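Local coordinates for protein luciferase-like monooxygenase (Streptomyces bottropensis, PDB 4US5) that is probably a flavin-dependent monooxygenase of the bacterial luciferase family, one that would incorporate oxygen into its substrate, at residues 10-15 / 52-57; 15-20 / 258-263; 29-34 / 320-325; 224-229 / 313-318. One frame throughout, in Å; residues are numbered along the deposited sequence.

Contact 1: residues 10-15 / 52-57. With NA (sodium ion), chain R; NA (sodium ion), chain L; NA (sodium ion), chain Q.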
loop_
_atom_site.group_PDB
_atom_site.type_symbol
_atom_site.label_atom_id
_atom_site.label_comp_id
_atom_site.label_asym_id
_atom_site.label_seq_id
_atom_site.Cartn_x
_atom_site.Cartn_y
_atom_site.Cartn_z
ATOM N N VAL B 10 14.327 -0.771 -12.173
ATOM C CA VAL B 10 14.256 -0.161 -10.855
ATOM C C VAL B 10 13.784 1.261 -11.067
ATOM O O VAL B 10 14.445 2.056 -11.763
ATOM C CB VAL B 10 15.625 -0.235 -10.128
ATOM C CG1 VAL B 10 15.548 0.382 -8.751
ATOM C CG2 VAL B 10 16.089 -1.691 -10.024
ATOM N N GLU B 11 12.626 1.576 -10.491
ATOM C CA GLU B 11 11.906 2.778 -10.761
ATOM C C GLU B 11 11.833 3.646 -9.498
ATOM O O GLU B 11 11.177 3.288 -8.526
ATOM C CB GLU B 11 10.493 2.424 -11.251
ATOM C CG GLU B 11 9.465 3.586 -11.238
ATOM C CD GLU B 11 9.775 4.678 -12.241
ATOM O OE1 GLU B 11 10.887 5.247 -12.221
ATOM O OE2 GLU B 11 8.891 4.981 -13.073
ATOM N N GLN B 12 12.498 4.793 -9.533
ATOM C CA GLN B 12 12.390 5.766 -8.447
ATOM C C GLN B 12 11.342 6.858 -8.728
ATOM O O GLN B 12 11.024 7.659 -7.866
ATOM C CB GLN B 12 13.768 6.343 -8.138
ATOM C CG GLN B 12 14.243 7.436 -9.056
ATOM C CD GLN B 12 14.703 6.985 -10.431
ATOM O OE1 GLN B 12 14.224 5.995 -10.997
ATOM N NE2 GLN B 12 15.547 7.793 -11.033
ATOM N N ALA B 13 10.757 6.810 -9.927
ATOM C CA ALA B 13 9.678 7.736 -10.317
ATOM C C ALA B 13 10.102 9.204 -10.234
ATOM O O ALA B 13 9.540 9.992 -9.476
ATOM C CB ALA B 13 8.428 7.479 -9.517
ATOM N N PRO B 14 11.088 9.572 -11.045
ATOM C CA PRO B 14 11.525 10.956 -10.993
ATOM C C PRO B 14 10.424 11.911 -11.443
ATOM O O PRO B 14 9.577 11.558 -12.253
ATOM C CB PRO B 14 12.738 10.984 -11.931
ATOM C CG PRO B 14 12.717 9.718 -12.671
ATOM C CD PRO B 14 11.794 8.775 -12.054
ATOM N N VAL B 15 10.438 13.107 -10.878
ATOM C CA VAL B 15 9.515 14.164 -11.287
ATOM C C VAL B 15 10.298 15.113 -12.173
ATOM O O VAL B 15 11.406 15.574 -11.809
ATOM C CB VAL B 15 8.962 14.911 -10.078
ATOM C CG1 VAL B 15 7.890 15.914 -10.524
ATOM C CG2 VAL B 15 8.368 13.908 -9.065
ATOM N N ILE B 52 11.370 16.661 -3.913
ATOM C CA ILE B 52 10.451 17.118 -4.945
ATOM C C ILE B 52 10.697 16.364 -6.240
ATOM O O ILE B 52 9.822 16.322 -7.103
ATOM C CB ILE B 52 10.497 18.665 -5.193
ATOM C CG1 ILE B 52 11.904 19.157 -5.581
ATOM C CG2 ILE B 52 9.992 19.405 -3.967
ATOM C CD1 ILE B 52 11.887 20.568 -6.173
ATOM N N PHE B 53 11.882 15.786 -6.395
ATOM C CA PHE B 53 12.234 15.202 -7.686
ATOM C C PHE B 53 12.014 13.677 -7.726
ATOM O O PHE B 53 12.297 13.086 -8.749
ATOM C CB PHE B 53 13.693 15.503 -8.070
ATOM C CG PHE B 53 14.676 15.202 -6.962
ATOM C CD1 PHE B 53 15.216 13.934 -6.828
ATOM C CD2 PHE B 53 15.054 16.191 -6.072
ATOM C CE1 PHE B 53 16.121 13.648 -5.791
ATOM C CE2 PHE B 53 15.955 15.929 -5.063
ATOM C CZ PHE B 53 16.479 14.645 -4.908
ATOM N N ASN B 54 11.486 13.084 -6.656
ATOM C CA ASN B 54 11.086 11.662 -6.683
ATOM C C ASN B 54 9.677 11.540 -6.116
ATOM O O ASN B 54 9.391 12.056 -5.025
ATOM C CB ASN B 54 12.066 10.827 -5.890
ATOM C CG ASN B 54 13.381 10.617 -6.605
ATOM O OD1 ASN B 54 13.433 10.336 -7.803
ATOM N ND2 ASN B 54 14.472 10.669 -5.846
ATOM N N ALA B 55 8.818 10.799 -6.807
ATOM C CA ALA B 55 7.359 10.814 -6.532
ATOM C C ALA B 55 6.810 9.748 -5.557
ATOM O O ALA B 55 5.644 9.806 -5.206
ATOM C CB ALA B 55 6.603 10.709 -7.835
ATOM N N VAL B 56 7.616 8.767 -5.166
ATOM C CA VAL B 56 7.101 7.621 -4.436
ATOM C C VAL B 56 7.786 7.414 -3.090
ATOM O O VAL B 56 8.872 6.813 -3.008
ATOM C CB VAL B 56 7.242 6.299 -5.222
ATOM C CG1 VAL B 56 6.641 5.144 -4.422
ATOM C CG2 VAL B 56 6.538 6.404 -6.541
ATOM N N PRO B 57 7.128 7.866 -2.022
ATOM C CA PRO B 57 7.581 7.563 -0.676
ATOM C C PRO B 57 7.049 6.223 -0.169
ATOM O O PRO B 57 7.522 5.740 0.894
ATOM C CB PRO B 57 6.997 8.717 0.150
ATOM C CG PRO B 57 5.732 9.069 -0.542
ATOM C CD PRO B 57 5.983 8.774 -2.025
HETATM NA NA NA R . 14.398 4.410 -13.023
HETATM NA NA NA L . 8.016 7.607 -13.498
HETATM NA NA NA Q . 9.942 12.106 -2.313
HETATM O O HOH W 1 10.546 7.764 -5.257
HETATM O O HOH W 2 15.564 10.633 -9.514
HETATM O O HOH W 3 9.293 10.037 -14.473
#
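Pro14 and Asn54 form a single backbone bridge, flanked by bonds from Ala55 N to Ala13 O (2.9 Å) and from Val15 N to Phe53 O (2.8 Å). Pro14 CA makes a C-H contact to Phe53 O at 3.2 Å. Gln12 CG lies against Asn54 OD1 at 3.3 Å, and the two amide planes are 56° apart. A water donates to Asn54 OD1 and accepts from Gln12 NE2, whose stronger partner is Ser314 O. The bent Gln12 chain (chi1 81°, chi2 -75°) carries OE1 to a sodium ion at 2.6 Å, which Val10 O also binds. Beside the bridge, Ala13 CB meets Val56 CG2 at 3.7 Å. Val15 CG2 touches Ala55 CB.

The carboxylate of Glu11 grips its own segment: OE1 accepts from Ala13 N at 2.8 Å and forms a salt bridge with Arg322, while OE2 binds a second sodium ion at 2.8 Å. An alanine here would probably cost the sodium ion its carboxylate ligand, and Arg322 and Ala13 N their acceptor. Asn54 O joins a third sodium site with His48, Glu51 and Ser159 of the second subunit. The chemistry implies that ions, water and two backbone bonds, not a regular strand ladder, hold these loops together.

Contact 2: residues 15-20 / 258-263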
loop_
_atom_site.group_PDB
_atom_site.type_symbol
_atom_site.label_atom_id
_atom_site.label_comp_id
_atom_site.label_asym_id
_atom_site.label_seq_id
_atom_site.Cartn_x
_atom_site.Cartn_y
_atom_site.Cartn_z
ATOM N N VAL B 15 10.438 13.107 -10.878
ATOM C CA VAL B 15 9.515 14.164 -11.287
ATOM C C VAL B 15 10.298 15.113 -12.173
ATOM O O VAL B 15 11.406 15.574 -11.809
ATOM C CB VAL B 15 8.962 14.911 -10.078
ATOM C CG1 VAL B 15 7.890 15.914 -10.524
ATOM C CG2 VAL B 15 8.368 13.908 -9.065
ATOM N N VAL B 16 9.753 15.389 -13.347
ATOM C CA VAL B 16 10.530 16.048 -14.395
ATOM C C VAL B 16 9.926 17.454 -14.691
ATOM O O VAL B 16 8.746 17.698 -14.496
ATOM C CB VAL B 16 10.582 15.225 -15.671
ATOM C CG1 VAL B 16 11.024 13.782 -15.345
ATOM C CG2 VAL B 16 9.250 15.199 -16.395
ATOM N N GLU B 17 10.796 18.361 -15.089
ATOM C CA GLU B 17 10.399 19.748 -15.339
ATOM C C GLU B 17 9.256 19.831 -16.324
ATOM O O GLU B 17 9.280 19.224 -17.394
ATOM C CB GLU B 17 11.577 20.575 -15.873
ATOM C CG GLU B 17 11.240 22.073 -15.984
ATOM C CD GLU B 17 11.033 22.682 -14.609
ATOM O OE1 GLU B 17 11.953 22.583 -13.753
ATOM O OE2 GLU B 17 9.946 23.217 -14.352
ATOM N N GLY B 18 8.220 20.560 -15.933
ATOM C CA GLY B 18 7.023 20.670 -16.726
ATOM C C GLY B 18 5.880 19.785 -16.305
ATOM O O GLY B 18 4.747 20.028 -16.693
ATOM N N LEU B 19 6.180 18.720 -15.532
ATOM C CA LEU B 19 5.175 17.757 -15.134
ATOM C C LEU B 19 5.054 17.744 -13.621
ATOM O O LEU B 19 5.681 18.536 -12.933
ATOM C CB LEU B 19 5.527 16.372 -15.699
ATOM C CG LEU B 19 5.562 16.249 -17.233
ATOM C CD1 LEU B 19 5.766 14.823 -17.653
ATOM C CD2 LEU B 19 4.298 16.804 -17.886
ATOM N N THR B 20 4.239 16.823 -13.119
ATOM C CA THR B 20 3.907 16.719 -11.714
ATOM C C THR B 20 4.165 15.304 -11.220
ATOM O O THR B 20 4.325 14.365 -12.015
ATOM C CB THR B 20 2.407 17.009 -11.494
ATOM O OG1 THR B 20 1.640 15.949 -12.032
ATOM C CG2 THR B 20 2.003 18.343 -12.159
ATOM N N LEU B 258 13.986 17.236 -12.736
ATOM C CA LEU B 258 14.879 16.873 -13.825
ATOM C C LEU B 258 14.702 17.835 -15.017
ATOM O O LEU B 258 13.592 18.038 -15.499
ATOM C CB LEU B 258 14.652 15.434 -14.297
ATOM C CG LEU B 258 15.141 14.266 -13.451
ATOM C CD1 LEU B 258 15.081 12.975 -14.298
ATOM C CD2 LEU B 258 16.526 14.466 -12.929
ATOM N N PRO B 259 15.818 18.440 -15.496
ATOM C CA PRO B 259 15.689 19.405 -16.603
ATOM C C PRO B 259 15.519 18.764 -18.002
ATOM O O PRO B 259 15.984 17.630 -18.252
ATOM C CB PRO B 259 17.000 20.171 -16.541
ATOM C CG PRO B 259 17.989 19.207 -15.965
ATOM C CD PRO B 259 17.204 18.353 -14.991
ATOM N N PRO B 260 14.913 19.509 -18.938
ATOM C CA PRO B 260 14.762 18.974 -20.298
ATOM C C PRO B 260 16.106 18.806 -20.976
ATOM O O PRO B 260 17.038 19.570 -20.692
ATOM C CB PRO B 260 13.871 20.012 -21.012
ATOM C CG PRO B 260 13.568 21.083 -20.033
ATOM C CD PRO B 260 14.315 20.845 -18.757
ATOM N N ALA B 261 16.189 17.830 -21.880
ATOM C CA ALA B 261 17.445 17.454 -22.505
ATOM C C ALA B 261 18.099 18.615 -23.266
ATOM O O ALA B 261 19.293 18.863 -23.121
ATOM C CB ALA B 261 17.233 16.254 -23.430
ATOM N N ASP B 262 17.335 19.282 -24.112
ATOM C CA ASP B 262 17.915 20.325 -24.995
ATOM C C ASP B 262 18.443 21.505 -24.194
ATOM O O ASP B 262 19.569 21.958 -24.407
ATOM C CB ASP B 262 16.912 20.750 -26.058
ATOM C CG ASP B 262 16.678 19.662 -27.099
ATOM O OD1 ASP B 262 17.647 18.964 -27.465
ATOM O OD2 ASP B 262 15.538 19.510 -27.557
ATOM N N LEU B 263 17.684 21.933 -23.211
ATOM C CA LEU B 263 18.161 22.936 -22.264
ATOM C C LEU B 263 19.429 22.472 -21.563
ATOM O O LEU B 263 20.390 23.240 -21.388
ATOM C CB LEU B 263 17.094 23.209 -21.213
ATOM C CG LEU B 263 17.359 24.294 -20.142
ATOM C CD1 LEU B 263 16.050 24.857 -19.579
ATOM C CD2 LEU B 263 18.215 23.789 -18.993
#
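Glu17 N donates to Leu258 O at 2.8 Å, and Leu258 N returns a bond to Val15 O at 3.2 Å. Both are fairly straight, with angles at hydrogen of 166° and 160°. Together the bonds make one isolated bridge between Val16 and Leu258, and neither chain goes on as a strand.

The 15-20 segment then turns back. Leu19 N bonds to Val16 O at 2.9 Å across a type II beta turn. Gly18 has a positive phi, where a side chain would jam against the carbonyl oxygen of Glu17.

Packing around the bridge is light. Val16 CG1 meets Leu258 CB obliquely at 4.1 Å. Glu17 CB lies 3.3 Å from Leu258 O and 4.0 Å from Pro260 CD. Beyond CB the Glu17 chain bends, and its carboxylate leads away from the contact.

The bridge joins two loops of the barrel. One runs from strand 6-11 to helix 21-38. Thr20, at the N-cap position, caps that helix weakly through OG1. The other enters helix 261-268, with Pro260 at the N-cap position. Pro259 O accepts a hydrogen bond from Thr242 OG1 of helix 233-251. Leu258 and Pro259 also pack against that helix, through Phe246, Leu245 and Arg249.

Contact 3: residues 29-34 / 320-325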
loop_
_atom_site.group_PDB
_atom_site.type_symbol
_atom_site.label_atom_id
_atom_site.label_comp_id
_atom_site.label_asym_id
_atom_site.label_seq_id
_atom_site.Cartn_x
_atom_site.Cartn_y
_atom_site.Cartn_z
ATOM N N ILE B 29 3.599 3.270 -14.376
ATOM C CA ILE B 29 2.701 2.217 -14.840
ATOM C C ILE B 29 2.903 1.865 -16.316
ATOM O O ILE B 29 2.974 0.682 -16.681
ATOM C CB ILE B 29 1.230 2.646 -14.585
ATOM C CG1 ILE B 29 0.998 2.777 -13.088
ATOM C CG2 ILE B 29 0.255 1.657 -15.193
ATOM C CD1 ILE B 29 -0.286 3.511 -12.707
ATOM N N GLU B 30 3.038 2.894 -17.149
ATOM C CA GLU B 30 3.302 2.713 -18.555
ATOM C C GLU B 30 4.618 1.959 -18.804
ATOM O O GLU B 30 4.685 1.002 -19.616
ATOM C CB GLU B 30 3.393 4.059 -19.265
ATOM C CG GLU B 30 3.375 3.886 -20.777
ATOM C CD GLU B 30 3.340 5.191 -21.562
ATOM O OE1 GLU B 30 3.570 6.287 -20.967
ATOM O OE2 GLU B 30 3.110 5.092 -22.811
ATOM N N LEU B 31 5.635 2.320 -18.060
ATOM C CA LEU B 31 6.930 1.637 -18.181
ATOM C C LEU B 31 6.831 0.198 -17.730
ATOM O O LEU B 31 7.393 -0.703 -18.367
ATOM C CB LEU B 31 8.014 2.383 -17.430
ATOM C CG LEU B 31 9.389 1.744 -17.439
ATOM C CD1 LEU B 31 9.930 1.597 -18.852
ATOM C CD2 LEU B 31 10.347 2.560 -16.570
ATOM N N ALA B 32 6.103 -0.059 -16.648
ATOM C CA ALA B 32 5.928 -1.417 -16.172
ATOM C C ALA B 32 5.179 -2.315 -17.183
ATOM O O ALA B 32 5.543 -3.445 -17.372
ATOM C CB ALA B 32 5.196 -1.425 -14.850
ATOM N N ARG B 33 4.133 -1.781 -17.802
ATOM C CA ARG B 33 3.410 -2.520 -18.845
ATOM C C ARG B 33 4.346 -2.849 -20.024
ATOM O O ARG B 33 4.383 -3.985 -20.511
ATOM C CB ARG B 33 2.223 -1.715 -19.341
ATOM C CG ARG B 33 1.059 -1.597 -18.369
ATOM C CD ARG B 33 -0.026 -0.825 -19.135
ATOM N NE ARG B 33 -1.182 -0.430 -18.361
ATOM C CZ ARG B 33 -1.533 0.827 -18.138
ATOM N NH1 ARG B 33 -0.786 1.830 -18.593
ATOM N NH2 ARG B 33 -2.626 1.077 -17.435
ATOM N N LEU B 34 5.162 -1.879 -20.414
ATOM C CA LEU B 34 6.159 -2.114 -21.483
ATOM C C LEU B 34 7.152 -3.180 -21.084
ATOM O O LEU B 34 7.407 -4.134 -21.842
ATOM C CB LEU B 34 6.850 -0.829 -21.864
ATOM C CG LEU B 34 7.918 -0.956 -22.964
ATOM C CD1 LEU B 34 7.271 -1.434 -24.287
ATOM C CD2 LEU B 34 8.605 0.345 -23.182
ATOM N N ARG B 320 9.027 9.714 -23.732
ATOM C CA ARG B 320 9.215 9.082 -25.038
ATOM C C ARG B 320 10.674 8.623 -25.211
ATOM O O ARG B 320 10.938 7.549 -25.765
ATOM C CB ARG B 320 8.847 10.049 -26.188
ATOM C CG ARG B 320 7.387 10.518 -26.185
ATOM C CD ARG B 320 7.133 11.794 -26.973
ATOM N NE ARG B 320 7.613 12.983 -26.278
ATOM C CZ ARG B 320 7.446 14.246 -26.691
ATOM N NH1 ARG B 320 6.784 14.505 -27.810
ATOM N NH2 ARG B 320 7.941 15.241 -25.982
ATOM N N ASP B 321 11.601 9.435 -24.750
ATOM C CA ASP B 321 13.010 9.061 -24.735
ATOM C C ASP B 321 13.240 7.865 -23.782
ATOM O O ASP B 321 14.063 6.984 -24.042
ATOM C CB ASP B 321 13.883 10.242 -24.298
ATOM C CG ASP B 321 13.958 11.342 -25.350
ATOM O OD1 ASP B 321 13.625 11.056 -26.532
ATOM O OD2 ASP B 321 14.347 12.460 -24.974
ATOM N N ARG B 322 12.561 7.881 -22.654
ATOM C CA ARG B 322 12.753 6.856 -21.666
ATOM C C ARG B 322 12.273 5.494 -22.143
ATOM O O ARG B 322 12.970 4.502 -22.015
ATOM C CB ARG B 322 12.031 7.238 -20.391
ATOM C CG ARG B 322 12.379 6.332 -19.230
ATOM C CD ARG B 322 11.430 6.529 -18.059
ATOM N NE ARG B 322 12.046 6.027 -16.848
ATOM C CZ ARG B 322 11.404 5.904 -15.681
ATOM N NH1 ARG B 322 10.133 6.235 -15.570
ATOM N NH2 ARG B 322 12.066 5.463 -14.627
ATOM N N LEU B 323 11.044 5.434 -22.662
ATOM C CA LEU B 323 10.521 4.203 -23.191
ATOM C C LEU B 323 11.414 3.643 -24.307
ATOM O O LEU B 323 11.708 2.443 -24.331
ATOM C CB LEU B 323 9.079 4.391 -23.700
ATOM C CG LEU B 323 8.061 4.723 -22.627
ATOM C CD1 LEU B 323 6.711 5.002 -23.221
ATOM C CD2 LEU B 323 7.954 3.633 -21.574
ATOM N N ARG B 324 11.918 4.535 -25.148
ATOM C CA ARG B 324 12.864 4.150 -26.204
ATOM C C ARG B 324 14.093 3.451 -25.636
ATOM O O ARG B 324 14.539 2.426 -26.172
ATOM C CB ARG B 324 13.310 5.348 -27.101
ATOM C CG ARG B 324 12.430 5.541 -28.338
ATOM C CD ARG B 324 12.930 6.570 -29.336
ATOM N NE ARG B 324 12.907 7.913 -28.790
ATOM C CZ ARG B 324 11.864 8.744 -28.868
ATOM N NH1 ARG B 324 10.754 8.387 -29.514
ATOM N NH2 ARG B 324 11.950 9.953 -28.340
ATOM N N SER B 325 14.659 4.037 -24.590
ATOM C CA SER B 325 15.847 3.471 -23.945
ATOM C C SER B 325 15.605 2.039 -23.516
ATOM O O SER B 325 16.380 1.134 -23.856
ATOM C CB SER B 325 16.315 4.374 -22.777
ATOM O OG SER B 325 17.527 3.878 -22.194
#
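Leu31 lays its CD2 methyl over the middle of the Arg322 guanidinium, 3.6 Å from CZ. The two side chains cross at about a right angle. The methyl covers one flat face and leaves the N-H edges to polar partners. Those partners lie elsewhere: Ser314 OG takes NE, and Glu11 takes NH2. The nearly straight arginine chain, with CG anti to the backbone N (chi1 -170°), carries the charged group past the helix toward the strand ends. A leucine in its place would probably take the salt-bridge partner from Glu11 OE1 and the NE donor from Ser314 OG.

Helices 21-38 and 319-332 are the first and last of the outer ring of this TIM-barrel-type fold. Here the axes of the two short segments run at 22° to each other, 10.8 Å apart at closest approach.

Leu323 fills the gap between them. Its CD2 sits among two leucines, 3.7 Å from Leu34 CD2 and 3.9 Å from Leu31 CD1. Its CD1 turns to the carboxylate of Glu30, with OE2 at 3.6 Å. Glu30 OE1 is engaged by Gln319 NE2, at the start of the same helix as Leu323. Beyond the leucines, Leu31 packs on Phe43 of strand 42-45 and on Tyr326.

Contact 4: residues 224-229 / 313-318. With NA (sodium ion), chain M.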
loop_
_atom_site.group_PDB
_atom_site.type_symbol
_atom_site.label_atom_id
_atom_site.label_comp_id
_atom_site.label_asym_id
_atom_site.label_seq_id
_atom_site.Cartn_x
_atom_site.Cartn_y
_atom_site.Cartn_z
ATOM N N SER B 224 22.449 -3.118 -10.072
ATOM C CA SER B 224 21.632 -1.969 -10.429
ATOM C C SER B 224 22.480 -0.902 -11.052
ATOM O O SER B 224 23.495 -0.476 -10.472
ATOM C CB SER B 224 20.852 -1.441 -9.237
ATOM O OG SER B 224 20.018 -2.468 -8.759
ATOM N N VAL B 225 22.054 -0.457 -12.217
ATOM C CA VAL B 225 22.806 0.440 -13.067
ATOM C C VAL B 225 21.862 1.478 -13.643
ATOM O O VAL B 225 20.739 1.157 -14.001
ATOM C CB VAL B 225 23.478 -0.300 -14.249
ATOM C CG1 VAL B 225 24.709 -1.061 -13.783
ATOM C CG2 VAL B 225 22.507 -1.232 -14.964
ATOM N N VAL B 226 22.345 2.712 -13.753
ATOM C CA VAL B 226 21.723 3.704 -14.575
ATOM C C VAL B 226 22.171 3.517 -16.014
ATOM O O VAL B 226 23.389 3.345 -16.317
ATOM C CB VAL B 226 22.073 5.121 -14.107
ATOM C CG1 VAL B 226 21.722 6.150 -15.149
ATOM C CG2 VAL B 226 21.373 5.436 -12.824
ATOM N N VAL B 227 21.198 3.493 -16.918
ATOM C CA VAL B 227 21.496 3.394 -18.324
ATOM C C VAL B 227 20.717 4.448 -19.075
ATOM O O VAL B 227 19.535 4.672 -18.801
ATOM C CB VAL B 227 21.121 2.020 -18.892
ATOM C CG1 VAL B 227 21.471 1.912 -20.370
ATOM C CG2 VAL B 227 21.770 0.913 -18.084
ATOM N N CYS B 228 21.392 5.091 -20.015
ATOM C CA CYS B 228 20.770 6.032 -20.921
ATOM C C CYS B 228 21.116 5.618 -22.349
ATOM O O CYS B 228 22.237 5.854 -22.834
ATOM C CB CYS B 228 21.293 7.437 -20.603
ATOM S SG CYS B 228 20.555 8.734 -21.590
ATOM N N CYS B 229 20.183 4.910 -22.990
ATOM C CA CYS B 229 20.402 4.310 -24.301
ATOM C C CYS B 229 19.528 5.004 -25.369
ATOM O O CYS B 229 18.360 5.348 -25.123
ATOM C CB CYS B 229 20.113 2.824 -24.252
ATOM S SG CYS B 229 20.391 1.963 -25.812
ATOM N N VAL B 313 17.999 1.483 -14.019
ATOM C CA VAL B 313 17.490 2.726 -13.475
ATOM C C VAL B 313 17.682 3.769 -14.580
ATOM O O VAL B 313 18.630 3.687 -15.393
ATOM C CB VAL B 313 18.318 3.145 -12.230
ATOM C CG1 VAL B 313 17.846 4.445 -11.642
ATOM C CG2 VAL B 313 18.293 2.057 -11.171
ATOM N N SER B 314 16.802 4.765 -14.606
ATOM C CA SER B 314 16.932 5.859 -15.543
ATOM C C SER B 314 16.592 7.218 -14.905
ATOM O O SER B 314 15.779 7.308 -13.974
ATOM C CB SER B 314 16.093 5.588 -16.785
ATOM O OG SER B 314 14.723 5.352 -16.439
HETATM N N MSE B 315 17.242 8.264 -15.411
HETATM C CA MSE B 315 16.983 9.642 -14.998
HETATM C C MSE B 315 16.812 10.427 -16.277
HETATM O O MSE B 315 17.659 11.223 -16.640
HETATM C CB MSE B 315 18.149 10.166 -14.186
HETATM C CG MSE B 315 18.079 9.744 -12.720
HETATM SE SE MSE B 315 18.792 7.947 -12.489
HETATM C CE MSE B 315 19.014 7.922 -10.540
ATOM N N ILE B 316 15.695 10.188 -16.968
ATOM C CA ILE B 316 15.448 10.708 -18.295
ATOM C C ILE B 316 14.231 11.638 -18.219
ATOM O O ILE B 316 13.206 11.296 -17.619
ATOM C CB ILE B 316 15.219 9.557 -19.299
ATOM C CG1 ILE B 316 16.536 8.784 -19.520
ATOM C CG2 ILE B 316 14.691 10.071 -20.609
ATOM C CD1 ILE B 316 16.418 7.513 -20.349
ATOM N N HIS B 317 14.356 12.813 -18.817
ATOM C CA HIS B 317 13.331 13.845 -18.676
ATOM C C HIS B 317 12.032 13.447 -19.392
ATOM O O HIS B 317 10.936 13.615 -18.854
ATOM C CB HIS B 317 13.827 15.173 -19.234
ATOM C CG HIS B 317 12.781 16.238 -19.256
ATOM N ND1 HIS B 317 12.019 16.500 -20.367
ATOM C CD2 HIS B 317 12.332 17.075 -18.283
ATOM C CE1 HIS B 317 11.143 17.451 -20.087
ATOM N NE2 HIS B 317 11.323 17.830 -18.832
ATOM N N ASP B 318 12.155 12.972 -20.628
ATOM C CA ASP B 318 11.016 12.772 -21.508
ATOM C C ASP B 318 10.637 11.330 -21.593
ATOM O O ASP B 318 11.419 10.515 -22.004
ATOM C CB ASP B 318 11.358 13.348 -22.912
ATOM C CG ASP B 318 10.125 13.499 -23.830
ATOM O OD1 ASP B 318 9.254 12.604 -23.936
ATOM O OD2 ASP B 318 10.016 14.594 -24.417
HETATM NA NA NA M . 13.808 8.309 -15.899
HETATM O O HOH W 4 19.053 7.361 -17.541
HETATM O O HOH W 5 11.526 9.661 -16.112
#
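Val313 N donates to Val225 O at 2.8 Å, and its own carbonyl oxygen accepts from Val227 N at 3.0 Å. The first bond is almost straight at hydrogen, 177°. This is a parallel pairing of Val226 with Val313. The CA of Val226 also makes a C-H contact to Val313 O.

The side chains of Val226 and Val313 lie on the same face of the sheet. Val226 CG2 meets Val313 CG1 at 3.8 Å. Less certainly, since Met315 (a selenomethionine) has two conformers, Val226 CG2 approaches its selenium at 3.6 Å. Past the pairing the chains separate, and a water fills in. It donates to Val227 O and accepts from Met315 N.

Ser314 O binds a sodium ion at 2.9 Å, which also takes a water that donates to Ile316 O. With chi1 56°, Ser314 OG lies between the backbone N and the carbonyl carbon. Arg322 and Tyr326 of helix 319-332 hold it there. Ile316 CD1 just touches Cys228 SG.

Strand 221-229 thus pairs with strand 309-313 in the barrel wall. Helix 291-305 covers Val225 and Val227 through Leu298. Helix 233-251 packs on Cys228 and Ile316 through Val239, while helix 319-332 follows directly from the 313-318 segment.

How the contacts relate
From the N terminus, strand 6-11 leads into contact 1, which closes a short loop to the segment before helix 59-68. Contact 2 starts at the shared Val15 and reaches to 258-263, so it crosses contact 1. Contact 3 starts on the next helix and runs to helix 319-332, crossing both. Contact 4 closes from 224-229 to 313-318; it lies within the span of contact 3, crosses contact 2 and follows contact 1 in series. The last segments return to the first: His317 probably hydrogen-bonds to Glu17 O, and Arg322 reaches the end of strand 6-11 in contact 1. Together the contacts join both ends of the barrel chain, tying wall strands, outer helices and loops together.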